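PDB 3FXH: integron gene cassette protein HFX_CASS2 from Uncultured bacterium, which is of unknown function, being an all-helical product of a mobile integron gene cassette that assembles as a pair of like subunits and may offer distinct interaction sites. Local coordinates for residues R61-L66 with N96-H101; E33-I38 with N122-I127; R40-G45 with A116-I121; Y77-S82 with D89-I94. One frame throughout, in Å; residues are numbered along the deposited sequence.

Contact 1: R61-L66 with N96-H101; sequences RFIAFL and NAFGRH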
loop_
_atom_site.group_PDB
_atom_site.type_symbol
_atom_site.label_atom_id
_atom_site.label_comp_id
_atom_site.label_asym_id
_atom_site.label_seq_id
_atom_site.Cartn_x
_atom_site.Cartn_y
_atom_site.Cartn_z
ATOM N N ARG A 61 18.061 -4.428 6.324
ATOM C CA ARG A 61 17.700 -3.968 7.663
ATOM C C ARG A 61 16.743 -2.768 7.655
ATOM O O ARG A 61 16.690 -1.975 8.602
ATOM C CB ARG A 61 18.953 -3.675 8.498
ATOM C CG ARG A 61 19.663 -2.370 8.167
ATOM C CD ARG A 61 20.972 -2.261 8.961
ATOM N NE ARG A 61 21.821 -1.191 8.445
ATOM C CZ ARG A 61 21.924 0.018 8.988
ATOM N NH1 ARG A 61 21.255 0.312 10.092
ATOM N NH2 ARG A 61 22.717 0.928 8.437
ATOM N N PHE A 62 15.970 -2.653 6.586
ATOM C CA PHE A 62 15.015 -1.563 6.465
ATOM C C PHE A 62 13.954 -1.672 7.558
ATOM O O PHE A 62 13.627 -0.696 8.230
ATOM C CB PHE A 62 14.376 -1.585 5.082
ATOM C CG PHE A 62 13.204 -0.675 4.939
ATOM C CD1 PHE A 62 13.353 0.708 5.037
ATOM C CD2 PHE A 62 11.944 -1.194 4.684
ATOM C CE1 PHE A 62 12.255 1.560 4.895
ATOM C CE2 PHE A 62 10.830 -0.344 4.541
ATOM C CZ PHE A 62 10.988 1.032 4.649
ATOM N N ILE A 63 13.434 -2.871 7.760
ATOM C CA ILE A 63 12.353 -3.029 8.743
ATOM C C ILE A 63 12.861 -2.806 10.168
ATOM O O ILE A 63 12.249 -2.082 10.949
ATOM C CB ILE A 63 11.626 -4.373 8.591
ATOM C CG1 ILE A 63 10.983 -4.460 7.204
ATOM C CG2 ILE A 63 10.530 -4.501 9.643
ATOM C CD1 ILE A 63 9.944 -3.394 6.974
ATOM N N ALA A 64 13.996 -3.411 10.494
ATOM C CA ALA A 64 14.629 -3.186 11.793
ATOM C C ALA A 64 14.841 -1.696 12.049
ATOM O O ALA A 64 14.615 -1.203 13.155
ATOM C CB ALA A 64 15.953 -3.932 11.869
ATOM N N PHE A 65 15.289 -0.979 11.024
ATOM C CA PHE A 65 15.520 0.447 11.155
ATOM C C PHE A 65 14.241 1.192 11.551
ATOM O O PHE A 65 14.261 2.009 12.473
ATOM C CB PHE A 65 16.131 1.039 9.878
ATOM C CG PHE A 65 16.350 2.524 9.955
ATOM C CD1 PHE A 65 15.335 3.406 9.598
ATOM C CD2 PHE A 65 17.563 3.040 10.400
ATOM C CE1 PHE A 65 15.518 4.771 9.683
ATOM C CE2 PHE A 65 17.764 4.407 10.483
ATOM C CZ PHE A 65 16.743 5.276 10.121
ATOM N N LEU A 66 13.137 0.909 10.857
ATOM C CA LEU A 66 11.856 1.537 11.172
ATOM C C LEU A 66 11.419 1.184 12.586
ATOM O O LEU A 66 10.966 2.047 13.345
ATOM C CB LEU A 66 10.770 1.078 10.190
ATOM C CG LEU A 66 10.892 1.451 8.710
ATOM C CD1 LEU A 66 9.610 1.050 7.986
ATOM C CD2 LEU A 66 11.173 2.932 8.524
ATOM N N ASN A 96 15.268 -9.603 3.368
ATOM C CA ASN A 96 15.999 -9.991 2.170
ATOM C C ASN A 96 15.232 -9.584 0.917
ATOM O O ASN A 96 15.822 -9.181 -0.088
ATOM C CB ASN A 96 16.261 -11.498 2.162
ATOM C CG ASN A 96 16.811 -11.986 0.830
ATOM O OD1 ASN A 96 18.017 -11.931 0.585
ATOM N ND2 ASN A 96 15.928 -12.465 -0.034
ATOM N N ALA A 97 13.912 -9.697 0.983
ATOM C CA ALA A 97 13.070 -9.348 -0.156
ATOM C C ALA A 97 13.198 -7.858 -0.485
ATOM O O ALA A 97 13.289 -7.483 -1.648
ATOM C CB ALA A 97 11.632 -9.736 0.100
ATOM N N PHE A 98 13.233 -7.004 0.537
ATOM C CA PHE A 98 13.474 -5.581 0.290
ATOM C C PHE A 98 14.817 -5.369 -0.403
ATOM O O PHE A 98 14.925 -4.589 -1.348
ATOM C CB PHE A 98 13.436 -4.776 1.591
ATOM C CG PHE A 98 12.067 -4.291 1.959
ATOM C CD1 PHE A 98 11.564 -3.114 1.422
ATOM C CD2 PHE A 98 11.278 -5.014 2.835
ATOM C CE1 PHE A 98 10.302 -2.666 1.756
ATOM C CE2 PHE A 98 10.020 -4.570 3.171
ATOM C CZ PHE A 98 9.524 -3.398 2.624
ATOM N N GLY A 99 15.841 -6.063 0.086
ATOM C CA GLY A 99 17.168 -5.973 -0.494
ATOM C C GLY A 99 17.146 -6.321 -1.969
ATOM O O GLY A 99 17.697 -5.590 -2.796
ATOM N N ARG A 100 16.489 -7.430 -2.296
ATOM C CA ARG A 100 16.413 -7.913 -3.677
ATOM C C ARG A 100 15.687 -6.936 -4.595
ATOM O O ARG A 100 16.168 -6.607 -5.680
ATOM C CB ARG A 100 15.712 -9.273 -3.739
ATOM C CG ARG A 100 16.519 -10.419 -3.151
ATOM C CD ARG A 100 15.850 -11.765 -3.411
ATOM N NE ARG A 100 14.727 -12.049 -2.512
ATOM C CZ ARG A 100 13.450 -12.045 -2.882
ATOM N NH1 ARG A 100 13.120 -11.745 -4.130
ATOM N NH2 ARG A 100 12.501 -12.338 -2.000
ATOM N N HIS A 101 14.511 -6.490 -4.165
ATOM C CA HIS A 101 13.705 -5.607 -4.995
ATOM C C HIS A 101 14.316 -4.209 -5.111
ATOM O O HIS A 101 14.333 -3.626 -6.199
ATOM C CB HIS A 101 12.252 -5.566 -4.504
ATOM C CG HIS A 101 11.513 -6.854 -4.707
ATOM N ND1 HIS A 101 10.901 -7.183 -5.899
ATOM C CD2 HIS A 101 11.289 -7.897 -3.871
ATOM C CE1 HIS A 101 10.333 -8.371 -5.787
ATOM N NE2 HIS A 101 10.553 -8.826 -4.566
#

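Contact 2: E33-I38 with N122-I127; sequences EIIREI and NICLAI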
loop_
_atom_site.group_PDB
_atom_site.type_symbol
_atom_site.label_atom_id
_atom_site.label_comp_id
_atom_site.label_asym_id
_atom_site.label_seq_id
_atom_site.Cartn_x
_atom_site.Cartn_y
_atom_site.Cartn_z
ATOM N N GLU A 33 0.932 -5.526 7.406
ATOM C CA GLU A 33 1.285 -4.734 8.574
ATOM C C GLU A 33 2.340 -3.669 8.272
ATOM O O GLU A 33 2.266 -2.542 8.770
ATOM C CB GLU A 33 1.772 -5.643 9.705
ATOM C CG GLU A 33 2.546 -4.912 10.765
ATOM C CD GLU A 33 2.642 -5.706 12.049
ATOM O OE1 GLU A 33 3.717 -6.262 12.334
ATOM O OE2 GLU A 33 1.627 -5.777 12.767
ATOM N N ILE A 34 3.345 -4.026 7.484
ATOM C CA ILE A 34 4.331 -3.029 7.101
ATOM C C ILE A 34 3.667 -1.878 6.364
ATOM O O ILE A 34 3.920 -0.717 6.663
ATOM C CB ILE A 34 5.431 -3.618 6.213
ATOM C CG1 ILE A 34 6.296 -4.584 7.026
ATOM C CG2 ILE A 34 6.297 -2.500 5.633
ATOM C CD1 ILE A 34 7.156 -5.515 6.156
ATOM N N ILE A 35 2.842 -2.201 5.377
ATOM C CA ILE A 35 2.164 -1.156 4.614
ATOM C C ILE A 35 1.359 -0.248 5.541
ATOM O O ILE A 35 1.468 0.976 5.469
ATOM C CB ILE A 35 1.281 -1.733 3.480
ATOM C CG1 ILE A 35 2.165 -2.460 2.455
ATOM C CG2 ILE A 35 0.451 -0.602 2.826
ATOM C CD1 ILE A 35 1.394 -3.106 1.286
ATOM N N ARG A 36 0.583 -0.846 6.434
ATOM C CA ARG A 36 -0.195 -0.071 7.414
ATOM C C ARG A 36 0.675 0.883 8.241
ATOM O O ARG A 36 0.359 2.055 8.373
ATOM C CB ARG A 36 -0.972 -1.007 8.352
ATOM C CG ARG A 36 -1.754 -0.281 9.454
ATOM C CD ARG A 36 -2.217 -1.240 10.542
ATOM N NE ARG A 36 -1.117 -1.628 11.428
ATOM C CZ ARG A 36 -0.795 -2.886 11.709
ATOM N NH1 ARG A 36 -1.476 -3.879 11.164
ATOM N NH2 ARG A 36 0.205 -3.149 12.536
ATOM N N GLU A 37 1.773 0.388 8.802
ATOM C CA GLU A 37 2.604 1.218 9.673
ATOM C C GLU A 37 3.382 2.296 8.912
ATOM O O GLU A 37 3.614 3.382 9.421
ATOM C CB GLU A 37 3.538 0.348 10.501
ATOM C CG GLU A 37 2.752 -0.502 11.489
ATOM C CD GLU A 37 1.964 0.358 12.476
ATOM O OE1 GLU A 37 2.559 1.283 13.089
ATOM O OE2 GLU A 37 0.748 0.114 12.631
ATOM N N ILE A 38 3.764 2.000 7.678
ATOM C CA ILE A 38 4.414 3.013 6.867
ATOM C C ILE A 38 3.395 4.089 6.542
ATOM O O ILE A 38 3.712 5.280 6.613
ATOM C CB ILE A 38 5.035 2.434 5.583
ATOM C CG1 ILE A 38 6.225 1.540 5.929
ATOM C CG2 ILE A 38 5.519 3.559 4.668
ATOM C CD1 ILE A 38 6.880 0.907 4.668
ATOM N N ASN A 122 5.351 0.260 -2.527
ATOM C CA ASN A 122 5.327 -0.413 -3.828
ATOM C C ASN A 122 6.089 -1.744 -3.804
ATOM O O ASN A 122 5.623 -2.737 -4.359
ATOM C CB ASN A 122 5.863 0.515 -4.923
ATOM C CG ASN A 122 4.830 1.538 -5.363
ATOM O OD1 ASN A 122 3.908 1.211 -6.092
ATOM N ND2 ASN A 122 4.978 2.784 -4.908
ATOM N N ILE A 123 7.250 -1.760 -3.152
ATOM C CA ILE A 123 8.033 -2.982 -3.030
ATOM C C ILE A 123 7.251 -4.020 -2.210
ATOM O O ILE A 123 7.240 -5.211 -2.557
ATOM C CB ILE A 123 9.442 -2.703 -2.475
ATOM C CG1 ILE A 123 10.288 -2.020 -3.564
ATOM C CG2 ILE A 123 10.135 -4.017 -2.057
ATOM C CD1 ILE A 123 11.650 -1.525 -3.108
ATOM N N CYS A 124 6.543 -3.566 -1.172
ATOM C CA CYS A 124 5.677 -4.490 -0.432
ATOM C C CYS A 124 4.726 -5.249 -1.357
ATOM O O CYS A 124 4.492 -6.431 -1.163
ATOM C CB CYS A 124 4.880 -3.776 0.652
ATOM S SG CYS A 124 5.884 -3.369 2.107
ATOM N N LEU A 125 4.151 -4.568 -2.350
ATOM C CA LEU A 125 3.233 -5.243 -3.271
ATOM C C LEU A 125 3.965 -6.258 -4.126
ATOM O O LEU A 125 3.434 -7.317 -4.443
ATOM C CB LEU A 125 2.482 -4.235 -4.164
ATOM C CG LEU A 125 1.821 -3.053 -3.447
ATOM C CD1 LEU A 125 1.342 -2.010 -4.456
ATOM C CD2 LEU A 125 0.670 -3.512 -2.589
ATOM N N ALA A 126 5.191 -5.939 -4.513
ATOM C CA ALA A 126 5.987 -6.892 -5.267
ATOM C C ALA A 126 6.253 -8.125 -4.399
ATOM O O ALA A 126 6.275 -9.234 -4.889
ATOM C CB ALA A 126 7.289 -6.261 -5.723
ATOM N N ILE A 127 6.431 -7.913 -3.099
ATOM C CA ILE A 127 6.725 -9.009 -2.173
ATOM C C ILE A 127 5.489 -9.884 -1.994
ATOM O O ILE A 127 5.582 -11.113 -1.955
ATOM C CB ILE A 127 7.242 -8.468 -0.815
ATOM C CG1 ILE A 127 8.594 -7.779 -1.008
ATOM C CG2 ILE A 127 7.400 -9.592 0.221
ATOM C CD1 ILE A 127 9.132 -7.098 0.272
#

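Contact 3: R40-G45 with A116-I121; sequences RLVDSG and ALLLAI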
loop_
_atom_site.group_PDB
_atom_site.type_symbol
_atom_site.label_atom_id
_atom_site.label_comp_id
_atom_site.label_asym_id
_atom_site.label_seq_id
_atom_site.Cartn_x
_atom_site.Cartn_y
_atom_site.Cartn_z
ATOM N N ARG A 40 0.991 5.026 8.427
ATOM C CA ARG A 40 0.967 5.862 9.650
ATOM C C ARG A 40 2.154 6.822 9.717
ATOM O O ARG A 40 1.987 7.984 10.077
ATOM C CB ARG A 40 0.960 5.019 10.925
ATOM C CG ARG A 40 -0.241 4.119 11.105
ATOM C CD ARG A 40 -0.115 3.388 12.431
ATOM N NE ARG A 40 -0.236 4.323 13.556
ATOM C CZ ARG A 40 0.357 4.166 14.735
ATOM N NH1 ARG A 40 1.121 3.106 14.952
ATOM N NH2 ARG A 40 0.192 5.075 15.700
ATOM N N LEU A 41 3.358 6.340 9.405
ATOM C CA LEU A 41 4.526 7.227 9.423
ATOM C C LEU A 41 4.301 8.376 8.462
ATOM O O LEU A 41 4.566 9.527 8.786
ATOM C CB LEU A 41 5.806 6.479 9.031
ATOM C CG LEU A 41 6.224 5.389 10.004
ATOM C CD1 LEU A 41 7.378 4.562 9.447
ATOM C CD2 LEU A 41 6.617 6.055 11.325
ATOM N N VAL A 42 3.803 8.061 7.270
ATOM C CA VAL A 42 3.561 9.095 6.265
ATOM C C VAL A 42 2.493 10.078 6.741
ATOM O O VAL A 42 2.625 11.293 6.542
ATOM C CB VAL A 42 3.190 8.462 4.905
ATOM C CG1 VAL A 42 2.726 9.512 3.913
ATOM C CG2 VAL A 42 4.401 7.654 4.359
ATOM N N ASP A 43 1.458 9.562 7.401
ATOM C CA ASP A 43 0.389 10.418 7.939
ATOM C C ASP A 43 0.936 11.449 8.919
ATOM O O ASP A 43 0.390 12.543 9.070
ATOM C CB ASP A 43 -0.691 9.573 8.629
ATOM C CG ASP A 43 -2.001 10.315 8.785
ATOM O OD1 ASP A 43 -2.420 10.998 7.832
ATOM O OD2 ASP A 43 -2.630 10.209 9.856
ATOM N N SER A 44 2.019 11.096 9.589
ATOM C CA SER A 44 2.619 11.985 10.571
ATOM C C SER A 44 3.703 12.867 9.943
ATOM O O SER A 44 4.423 13.575 10.646
ATOM C CB SER A 44 3.217 11.161 11.709
ATOM O OG SER A 44 2.198 10.524 12.456
ATOM N N GLY A 45 3.825 12.803 8.620
ATOM C CA GLY A 45 4.755 13.645 7.895
ATOM C C GLY A 45 6.187 13.139 7.842
ATOM O O GLY A 45 7.082 13.889 7.461
ATOM N N ALA A 116 10.883 7.987 -0.026
ATOM C CA ALA A 116 11.179 6.574 -0.264
ATOM C C ALA A 116 10.341 5.614 0.591
ATOM O O ALA A 116 10.277 4.420 0.288
ATOM C CB ALA A 116 12.670 6.289 -0.084
ATOM N N LEU A 117 9.702 6.104 1.652
ATOM C CA LEU A 117 8.741 5.251 2.366
ATOM C C LEU A 117 7.646 4.753 1.405
ATOM O O LEU A 117 7.097 3.637 1.525
ATOM C CB LEU A 117 8.124 6.018 3.536
ATOM C CG LEU A 117 9.078 6.380 4.675
ATOM C CD1 LEU A 117 8.293 7.064 5.811
ATOM C CD2 LEU A 117 9.805 5.129 5.185
ATOM N N LEU A 118 7.335 5.580 0.422
ATOM C CA LEU A 118 6.294 5.217 -0.536
ATOM C C LEU A 118 6.839 4.231 -1.560
ATOM O O LEU A 118 6.089 3.443 -2.133
ATOM C CB LEU A 118 5.716 6.471 -1.225
ATOM C CG LEU A 118 5.177 7.512 -0.234
ATOM C CD1 LEU A 118 4.957 8.878 -0.892
ATOM C CD2 LEU A 118 3.873 6.976 0.400
ATOM N N LEU A 119 8.143 4.286 -1.822
ATOM C CA LEU A 119 8.749 3.257 -2.662
ATOM C C LEU A 119 8.669 1.921 -1.930
ATOM O O LEU A 119 8.424 0.871 -2.529
ATOM C CB LEU A 119 10.207 3.606 -2.970
ATOM C CG LEU A 119 11.119 2.580 -3.656
ATOM C CD1 LEU A 119 10.546 2.080 -4.971
ATOM C CD2 LEU A 119 12.503 3.174 -3.881
ATOM N N ALA A 120 8.864 1.969 -0.620
ATOM C CA ALA A 120 8.760 0.754 0.193
ATOM C C ALA A 120 7.375 0.123 0.086
ATOM O O ALA A 120 7.247 -1.112 0.068
ATOM C CB ALA A 120 9.102 1.053 1.642
ATOM N N ILE A 121 6.334 0.938 0.030
ATOM C CA ILE A 121 4.980 0.396 -0.122
ATOM C C ILE A 121 4.824 -0.333 -1.460
ATOM O O ILE A 121 4.248 -1.429 -1.529
ATOM C CB ILE A 121 3.944 1.494 0.028
ATOM C CG1 ILE A 121 3.883 1.950 1.507
ATOM C CG2 ILE A 121 2.582 1.053 -0.488
ATOM C CD1 ILE A 121 2.999 3.149 1.734
#

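Contact 4: Y77-S82 with D89-I94; sequences YYLADS and DTSSFI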
loop_
_atom_site.group_PDB
_atom_site.type_symbol
_atom_site.label_atom_id
_atom_site.label_comp_id
_atom_site.label_asym_id
_atom_site.label_seq_id
_atom_site.Cartn_x
_atom_site.Cartn_y
_atom_site.Cartn_z
ATOM N N TYR A 77 2.820 -6.126 15.310
ATOM C CA TYR A 77 2.434 -7.381 15.942
ATOM C C TYR A 77 3.199 -8.569 15.363
ATOM O O TYR A 77 3.455 -9.550 16.059
ATOM C CB TYR A 77 0.925 -7.596 15.851
ATOM C CG TYR A 77 0.142 -6.544 16.597
ATOM C CD1 TYR A 77 -0.063 -6.648 17.966
ATOM C CD2 TYR A 77 -0.374 -5.433 15.939
ATOM C CE1 TYR A 77 -0.766 -5.684 18.656
ATOM C CE2 TYR A 77 -1.083 -4.464 16.626
ATOM C CZ TYR A 77 -1.275 -4.596 17.983
ATOM O OH TYR A 77 -1.982 -3.641 18.671
ATOM N N TYR A 78 3.569 -8.474 14.091
ATOM C CA TYR A 78 4.323 -9.550 13.454
ATOM C C TYR A 78 5.834 -9.347 13.478
ATOM O O TYR A 78 6.586 -10.304 13.646
ATOM C CB TYR A 78 3.858 -9.750 12.011
ATOM C CG TYR A 78 2.464 -10.310 11.913
ATOM C CD1 TYR A 78 1.363 -9.467 11.863
ATOM C CD2 TYR A 78 2.245 -11.683 11.878
ATOM C CE1 TYR A 78 0.081 -9.970 11.782
ATOM C CE2 TYR A 78 0.962 -12.196 11.795
ATOM C CZ TYR A 78 -0.113 -11.335 11.747
ATOM O OH TYR A 78 -1.392 -11.827 11.656
ATOM N N LEU A 79 6.281 -8.104 13.305
ATOM C CA LEU A 79 7.688 -7.853 13.000
ATOM C C LEU A 79 8.538 -7.343 14.171
ATOM O O LEU A 79 9.741 -7.128 14.015
ATOM C CB LEU A 79 7.809 -6.928 11.789
ATOM C CG LEU A 79 7.153 -7.576 10.560
ATOM C CD1 LEU A 79 6.745 -6.546 9.539
ATOM C CD2 LEU A 79 8.065 -8.633 9.946
ATOM N N ALA A 80 7.915 -7.163 15.332
ATOM C CA ALA A 80 8.651 -6.814 16.547
ATOM C C ALA A 80 9.233 -8.078 17.175
ATOM O O ALA A 80 8.503 -9.006 17.495
ATOM C CB ALA A 80 7.740 -6.098 17.541
ATOM N N ASP A 81 10.548 -8.119 17.352
ATOM C CA ASP A 81 11.188 -9.317 17.896
ATOM C C ASP A 81 10.765 -9.611 19.335
ATOM O O ASP A 81 11.054 -10.685 19.861
ATOM C CB ASP A 81 12.712 -9.240 17.781
ATOM C CG ASP A 81 13.296 -8.059 18.523
ATOM O OD1 ASP A 81 12.527 -7.335 19.191
ATOM O OD2 ASP A 81 14.526 -7.856 18.435
ATOM N N SER A 82 10.075 -8.661 19.962
ATOM C CA SER A 82 9.556 -8.852 21.315
ATOM C C SER A 82 8.091 -9.278 21.274
ATOM O O SER A 82 7.455 -9.465 22.313
ATOM C CB SER A 82 9.700 -7.573 22.144
ATOM O OG SER A 82 8.683 -6.638 21.820
ATOM N N ASP A 89 11.941 -16.578 10.297
ATOM C CA ASP A 89 11.771 -16.918 8.887
ATOM C C ASP A 89 11.027 -15.815 8.121
ATOM O O ASP A 89 11.429 -15.438 7.023
ATOM C CB ASP A 89 11.020 -18.239 8.735
ATOM C CG ASP A 89 11.818 -19.421 9.231
ATOM O OD1 ASP A 89 13.001 -19.233 9.583
ATOM O OD2 ASP A 89 11.261 -20.538 9.267
ATOM N N THR A 90 9.929 -15.321 8.686
ATOM C CA THR A 90 9.149 -14.281 8.022
ATOM C C THR A 90 9.929 -12.973 7.950
ATOM O O THR A 90 9.990 -12.334 6.903
ATOM C CB THR A 90 7.784 -14.034 8.710
ATOM O OG1 THR A 90 6.906 -15.131 8.440
ATOM C CG2 THR A 90 7.136 -12.766 8.167
ATOM N N SER A 91 10.530 -12.579 9.066
ATOM C CA SER A 91 11.247 -11.314 9.115
ATOM C C SER A 91 12.479 -11.330 8.208
ATOM O O SER A 91 12.747 -10.362 7.503
ATOM C CB SER A 91 11.629 -10.971 10.558
ATOM O OG SER A 91 10.461 -10.913 11.370
ATOM N N SER A 92 13.228 -12.423 8.236
ATOM C CA SER A 92 14.403 -12.558 7.385
ATOM C C SER A 92 14.013 -12.588 5.907
ATOM O O SER A 92 14.684 -11.979 5.077
ATOM C CB SER A 92 15.193 -13.817 7.748
ATOM O OG SER A 92 15.715 -13.731 9.064
ATOM N N PHE A 93 12.938 -13.301 5.578
ATOM C CA PHE A 93 12.453 -13.317 4.195
ATOM C C PHE A 93 12.111 -11.907 3.743
ATOM O O PHE A 93 12.505 -11.478 2.661
ATOM C CB PHE A 93 11.221 -14.210 4.019
ATOM C CG PHE A 93 10.542 -14.042 2.671
ATOM C CD1 PHE A 93 10.937 -14.802 1.578
ATOM C CD2 PHE A 93 9.521 -13.121 2.502
ATOM C CE1 PHE A 93 10.322 -14.643 0.339
ATOM C CE2 PHE A 93 8.904 -12.946 1.263
ATOM C CZ PHE A 93 9.304 -13.719 0.182
ATOM N N ILE A 94 11.364 -11.191 4.574
ATOM C CA ILE A 94 10.977 -9.827 4.240
ATOM C C ILE A 94 12.183 -8.890 4.089
ATOM O O ILE A 94 12.282 -8.170 3.098
ATOM C CB ILE A 94 9.947 -9.276 5.248
ATOM C CG1 ILE A 94 8.635 -10.054 5.123
ATOM C CG2 ILE A 94 9.691 -7.773 5.028
ATOM C CD1 ILE A 94 7.638 -9.717 6.187
HETATM O O HOH W 1 7.823 -12.041 12.141
#

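Contact 1: R61-L66 with N96-H101
Phe-62 and Phe-98 meet ring against ring in the middle of the all-helical core, and their mutual tilt defines the contact. The planes stand at 49° with centroids 4.9 Å apart, too inclined for a parallel stack and too flat for a T-shape. Phe-62 touches through its CD2 and CE2 atoms: CD2 lies over a face of the Phe-98 ring, displaced toward the rim, while Phe-62 CE2 comes 3.7 Å from Phe-98 CE1. Phe-62 reaches this place because its CG stands anti to the backbone N (chi1 169°), which carries the ring off the first turn of helix 62-69 toward helix 88-102. Ile-63 meets the same ring at another point, crossing it at about a right angle, with CD1 4.0 Å from Phe-98 CE2. Around the pair, Phe-53 of helix 50-58 sets its ring edge-to-face with Phe-62, and Ala-120 of helix 116-131 also touches Phe-62. Trimming Phe-98 to an alanine would probably take the ring from beneath Phe-62 CD2, leave Ile-63 CD1 without this neighbour and open a gap between the two helices. Glu-95 of helix 88-102 also accepts the backbone N-H groups of Ile-63 and Ala-64, at the N-terminal turn of helix 62-69. The side-chain meeting itself is wholly apolar, so its cohesion comes from shape and the burial of hydrocarbon, two aromatic rings and one aliphatic chain.

Contact 2: E33-I38 with N122-I127
Ile-35 and Cys-124 are the central pair where two antiparallel helices of the bundle, 24-43 and 116-131, pack side by side; the short segments run at 171° to each other with their axes 10.0 Å apart. Packing is closest at the cysteine. Its CB sits 3.5 Å from Ile-35 CG1 and 3.6 Å from Ile-35 CD1, while its SG touches both isoleucines, 3.7 Å from Ile-34 CG2 and also near Ile-35 CG1. The thiol takes this direction because SG is anti to the carbonyl carbon (chi1 -76°), and Phe-98 of helix 88-102 packs against the same residue. The contact is slacker toward Leu-125, which crosses Ile-35 at about a right angle and touches it through a single pair of methyls, Ile-35 CD1 and Leu-125 CD2, 4.0 Å apart. Here the second subunit takes over, its own Leu-125 packing on Ile-35. With an alanine at Ile-35, Cys-124 CB and Leu-125 CD2 would probably lose their apolar partner, and a gap would be likely to open at the subunit interface.

Another side of helix 24-43, turned from helix 116-131, is polar. Arg-36 is partly exposed and lies between two carboxylates, Glu-33 and Glu-37, in a salt-bridge network that the loop backbone at Lys-75, Tyr-77 and Tyr-78 extends. Arg-36 NE donates almost in its guanidinium plane to the anti lone pair of Glu-37 OE2, at 2.8 Å and with an N-H...O angle of 166°.

Contact 3: R40-G45 with A116-I121
The helix turn that a Schellman motif brings to an end, at the C-terminus of helix 24-43, is also the one that packs on helix 116-131. Val-42 makes two of the three side-chain contacts. Its CG2 methyl reaches Leu-117 CB and Leu-118 CD2, each at 4.1 Å, and therefore bears on two successive leucines of the partner helix. That branch is the one anti to the carbonyl carbon, whereas CG1 is anti to the backbone N (chi1 171°). The side chains of Val-42 and Leu-117 run past each other in opposite directions; Leu-118 instead crosses Val-42 at about a right angle. Leu-41 joins from the neighbouring position on its helix, its CB lying 4.1 Å from Leu-117 CD1, which extends the apolar surface inward. These spacings are those of ordinary methyl packing, neither strained nor especially tight.

Beyond the pair lies the second subunit: Val-42 packs on Val-42 of that chain, and Asp-43 accepts backbone N-H groups of its Lys-113, Ser-114 and Asn-115. The interior packing thus passes directly into the dimer interface.

At the helix end, Gly-45 N donates to Val-42 O at 2.8 Å, and His-46 N returns to Leu-41 O. Gly-45 adopts a positive phi of 83°, a backbone shape that glycine takes readily. This pair of returning bonds, with glycine at C-prime, is the signature of a Schellman helix stop.

Contact 4: Y77-S82 with D89-I94
Leu-79 meets Ser-91 and Ile-94 where the irregular loop between helices 62-69 and 88-102 lies on the second of these, against a side of the helical bundle. The apolar part rests on one methyl. Leu-79 CD2 touches Ile-94 CD1 at 3.9 Å, the two side chains crossing at about a right angle. Having CG anti to the carbonyl carbon (chi1 -60°) lets the leucine reach the helix although its CB does not point straight at it. Ile-34 of helix 24-43 packs on both Leu-79 and Ile-94, completing a small buried apolar cluster. The same Leu-79 CD2 also lies 3.6 Å from Ser-91 OG, a van der Waals contact with a polar atom that is hydrogen-bonded to a water.

The polar part relies on that water and on a carboxylate of helix 24-43. Glu-33 accepts the backbone N-H groups of Tyr-77 and Tyr-78, with a weaker bond from Leu-79, which gathers three successive backbone N-H groups of the loop round one carboxylate. Between the two segments themselves a single water forms the bridge: it donates to Tyr-78 O at 2.6 Å and is hydrogen-bonded to Ser-91 OG at 3.0 Å.

Overall arrangement
The four contacts illustrate how a small all-helical domain is closed by nested pairings. Contact 2 joins helices 24-43 and 116-131 and encloses the other three along the chain; contact 3 lies within it on the same two helices, their centres 10 Å apart. Contact 1, nested inside both, brings helix 62-69 to helix 88-102, and contact 4, innermost, lays the preceding loop on helix 88-102. Contacts 1 and 2 share one core, touching through Phe-98 and Cys-124 and through Ile-63 and Ile-34. Contacts 3 and 4 lie on opposite sides of the chain's centre, about 19 Å between centres. Contacts 2 and 3 also reach the second subunit, so the outer helix pair serves both fold and dimer.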